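Local coordinates for deoxyribose-phosphate aldolase (PDB 4EIV), which is an aldolase of the deoxyribose-phosphate aldolase family, folded as a parallel eight-stranded alpha/beta barrel, at residues L250-M253 against I254-G258; I262-D265 against K266-G270. All coordinates share one frame; numbering follows the deposited sequence.

Contact 1. Residues L250-M253 against I254-G258; sequences LMQM and IFENG
Gln252 and Glu256 form an i to i+4 side-chain hydrogen bond near the C-terminal end of helix 243-257, an outer helix of the alpha/beta barrel. From CB the glutamine runs out fully extended, CG anti to the backbone N (chi1 180°). Its CG already lies 3.4 Å from Glu256 OE2, CD passes the same oxygen at 3.7 Å, and NE2 ends the approach with a nearly straight hydrogen bond of 2.9 Å to Glu256 OE2. The acceptor lies in the amide plane, whereas the donor sits well above the plane of the carboxylate, the two flat groups being turned 51° apart. NE2 also donates to Met196 O, a second bond that should fix the rotation of the amide and tie it to helix 196-210. The backbone of the same turn keeps its regular bonding, with Glu256 N on Gln252 O and Asn257 N on Met253 O. Gly258 then leaves the helix with positive phi, its N bonded to Ile254 O at 2.9 Å. One residue further on, Met253 and Asn257 repeat the spacing. The methionine is bent at chi2 and chi3, which turns SD toward ND2 of Asn257, the two side chains crossing at a slant. Asn257 ND2 has its stronger partner in Ser203 OG, and to Met253 SD it makes only a weak hydrogen bond of 3.4 Å.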
# COMPACT_ATOMS: atom_id res chain seq x y z
N LEU A 250 -9.40 -7.27 5.02
CA LEU A 250 -8.74 -6.03 4.59
C LEU A 250 -9.48 -4.82 5.14
O LEU A 250 -8.86 -3.87 5.60
CB LEU A 250 -8.68 -5.92 3.07
CG LEU A 250 -7.80 -6.95 2.35
CD1 LEU A 250 -7.98 -6.86 0.83
CD2 LEU A 250 -6.36 -6.75 2.74
N MET A 251 -10.81 -4.83 5.04
CA MET A 251 -11.61 -3.73 5.56
C MET A 251 -11.50 -3.61 7.07
O MET A 251 -11.41 -2.50 7.60
CB MET A 251 -13.07 -3.89 5.14
CG MET A 251 -13.27 -3.75 3.65
SD MET A 251 -12.78 -2.15 2.97
CE MET A 251 -14.19 -1.12 3.40
N GLN A 252 -11.51 -4.75 7.76
CA GLN A 252 -11.33 -4.74 9.21
C GLN A 252 -9.98 -4.13 9.60
O GLN A 252 -9.91 -3.30 10.49
CB GLN A 252 -11.42 -6.16 9.79
CG GLN A 252 -11.23 -6.21 11.29
CD GLN A 252 -11.39 -7.58 11.91
OE1 GLN A 252 -11.41 -8.60 11.22
NE2 GLN A 252 -11.52 -7.61 13.24
N MET A 253 -8.92 -4.52 8.90
CA MET A 253 -7.60 -3.97 9.18
C MET A 253 -7.56 -2.46 8.96
O MET A 253 -7.03 -1.73 9.78
CB MET A 253 -6.56 -4.62 8.28
CG MET A 253 -6.16 -6.01 8.69
SD MET A 253 -5.18 -6.04 10.22
CE MET A 253 -3.68 -5.24 9.84
N ILE A 254 -8.12 -1.97 7.84
CA ILE A 254 -8.10 -0.51 7.60
C ILE A 254 -8.86 0.24 8.69
O ILE A 254 -8.38 1.25 9.23
CB ILE A 254 -8.68 -0.14 6.23
CG1 ILE A 254 -7.80 -0.70 5.12
CG2 ILE A 254 -8.83 1.38 6.11
CD1 ILE A 254 -8.46 -0.68 3.74
N PHE A 255 -10.05 -0.26 9.03
CA PHE A 255 -10.90 0.41 10.01
C PHE A 255 -10.25 0.41 11.40
O PHE A 255 -10.23 1.44 12.07
CB PHE A 255 -12.29 -0.23 10.04
CG PHE A 255 -13.27 0.52 10.89
CD1 PHE A 255 -13.80 1.73 10.45
CD2 PHE A 255 -13.65 0.04 12.13
CE1 PHE A 255 -14.70 2.43 11.23
CE2 PHE A 255 -14.56 0.75 12.93
CZ PHE A 255 -15.08 1.94 12.47
N GLU A 256 -9.75 -0.74 11.83
CA GLU A 256 -9.19 -0.84 13.18
C GLU A 256 -7.76 -0.36 13.31
O GLU A 256 -7.42 0.26 14.32
CB GLU A 256 -9.27 -2.26 13.71
CG GLU A 256 -10.68 -2.83 13.75
CD GLU A 256 -10.78 -4.05 14.64
OE1 GLU A 256 -10.00 -4.13 15.61
OE2 GLU A 256 -11.66 -4.90 14.39
N ASN A 257 -6.93 -0.63 12.31
CA ASN A 257 -5.50 -0.34 12.38
C ASN A 257 -4.99 0.72 11.43
O ASN A 257 -3.82 1.07 11.49
CB ASN A 257 -4.75 -1.65 12.18
CG ASN A 257 -5.11 -2.67 13.24
OD1 ASN A 257 -5.14 -2.32 14.43
ND2 ASN A 257 -5.39 -3.92 12.84
N GLY A 258 -5.86 1.24 10.58
CA GLY A 258 -5.50 2.31 9.66
C GLY A 258 -5.06 1.83 8.29
O GLY A 258 -4.57 0.71 8.13

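Contact 2. Residues I262-D265 against K266-G270; sequences IVRD and KFRVG
With CG2 of Ile262 beside its own backbone N and the ring of Phe267 swung anti to the backbone N (chi1 -177°), the two side chains run abreast in one direction. Ile262 CG2 rests over one face of the phenyl group, displaced from the ring centre, in a CH-pi contact 4.0 Å from the ring centroid of Phe267. Between these residues the chain makes a beta turn over residues 263-266, in which Lys266 N donates to Val263 O at 2.9 Å from above the carbonyl plane. The aliphatic part of Lys266 lies along Val263, with CG pressed to 3.5 Å from Val263 CG2. Arg268, folded back at chi2 (-72°), takes the carbonyl of Arg264 side-on. Its NE and NH2 both donate to that one oxygen, the NE bond being 2.8 Å from Arg268 NE to Arg264 O, and the acceptor lies in the guanidinium plane. The third nitrogen, NH1, forms salt bridges with Glu31 and Glu116, so the guanidinium links the turn to acidic side chains of two other barrel strands. The turn leads into strand 267-271, which lies between strands 233-237 and 30-34, while Phe267 packs outward against Leu250 and Met253 of helix 243-257.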
# COMPACT_ATOMS: atom_id res chain seq x y z
N ILE A 262 -1.88 -2.05 6.20
CA ILE A 262 -1.87 -3.13 5.21
C ILE A 262 -0.79 -2.87 4.16
O ILE A 262 -1.05 -2.48 3.02
CB ILE A 262 -3.30 -3.46 4.65
CG1 ILE A 262 -3.99 -2.22 4.06
CG2 ILE A 262 -4.19 -4.05 5.75
CD1 ILE A 262 -5.21 -2.55 3.21
N VAL A 263 0.43 -3.06 4.63
CA VAL A 263 1.64 -3.01 3.81
C VAL A 263 2.42 -4.29 4.14
O VAL A 263 2.39 -4.79 5.29
CB VAL A 263 2.48 -1.73 4.00
CG1 VAL A 263 1.66 -0.51 3.59
CG2 VAL A 263 3.00 -1.60 5.41
N ARG A 264 3.10 -4.82 3.12
CA ARG A 264 3.76 -6.12 3.21
C ARG A 264 4.70 -6.24 4.39
O ARG A 264 4.80 -7.33 4.99
CB ARG A 264 4.49 -6.47 1.90
CG ARG A 264 5.04 -7.85 1.90
CD ARG A 264 5.93 -8.12 0.75
NE ARG A 264 5.26 -8.17 -0.53
CZ ARG A 264 5.87 -8.55 -1.65
NH1 ARG A 264 7.14 -8.91 -1.63
NH2 ARG A 264 5.20 -8.57 -2.78
N ASP A 265 5.38 -5.16 4.74
CA ASP A 265 6.31 -5.18 5.86
C ASP A 265 5.68 -5.52 7.22
O ASP A 265 6.33 -6.13 8.05
CB ASP A 265 7.06 -3.84 5.99
CG ASP A 265 8.23 -3.74 5.05
OD1 ASP A 265 8.10 -4.15 3.88
OD2 ASP A 265 9.29 -3.23 5.48
N LYS A 266 4.38 -5.25 7.37
CA LYS A 266 3.68 -5.43 8.66
C LYS A 266 2.35 -6.18 8.57
O LYS A 266 1.59 -6.22 9.55
CB LYS A 266 3.44 -4.09 9.32
CG LYS A 266 2.61 -3.12 8.51
CD LYS A 266 2.47 -1.72 9.21
CE LYS A 266 3.79 -0.96 9.42
NZ LYS A 266 3.62 0.34 10.15
N PHE A 267 2.07 -6.79 7.42
CA PHE A 267 0.82 -7.48 7.20
C PHE A 267 1.02 -8.63 6.26
O PHE A 267 1.69 -8.48 5.24
CB PHE A 267 -0.20 -6.52 6.63
CG PHE A 267 -1.53 -7.14 6.45
CD1 PHE A 267 -2.23 -7.63 7.54
CD2 PHE A 267 -2.11 -7.23 5.20
CE1 PHE A 267 -3.47 -8.22 7.37
CE2 PHE A 267 -3.35 -7.81 5.02
CZ PHE A 267 -4.03 -8.31 6.13
N ARG A 268 0.44 -9.79 6.61
CA ARG A 268 0.49 -10.96 5.75
C ARG A 268 -0.85 -11.67 5.86
O ARG A 268 -1.54 -11.59 6.90
CB ARG A 268 1.60 -11.95 6.14
CG ARG A 268 2.98 -11.39 6.22
CD ARG A 268 3.60 -11.06 4.84
NE ARG A 268 4.69 -10.13 5.09
CZ ARG A 268 5.88 -10.46 5.56
NH1 ARG A 268 6.22 -11.72 5.77
NH2 ARG A 268 6.75 -9.51 5.83
N VAL A 269 -1.20 -12.39 4.80
CA VAL A 269 -2.35 -13.25 4.79
C VAL A 269 -1.83 -14.65 4.50
O VAL A 269 -1.17 -14.88 3.48
CB VAL A 269 -3.37 -12.84 3.75
CG1 VAL A 269 -4.48 -13.86 3.62
CG2 VAL A 269 -3.93 -11.48 4.11
N GLY A 270 -2.08 -15.58 5.41
CA GLY A 270 -1.74 -16.98 5.21
C GLY A 270 -2.95 -17.76 4.75
O GLY A 270 -4.01 -17.64 5.33

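Followed from the N terminus, the chain comes out of strand 233-237, enters helix 243-257 and meets contact 1, which stays within the last turns of that helix and closes no loop. Contact 2, next in the chain, closes the short turn into strand 267-271, completing the last beta-alpha-beta unit of the barrel. The two are in series, neither nested nor crossed, with centres about 12 Å apart. They touch through one apolar layer between the helix and the loop and strand that follow it, where Met253 CB lies 3.5 Å from Ile262 CG2 and Ile254 CG1 lies 3.7 Å from Ile262 CD1. Phe21 of the second subunit packs on both Leu250 and Ile262, extending this layer to the dimer partner.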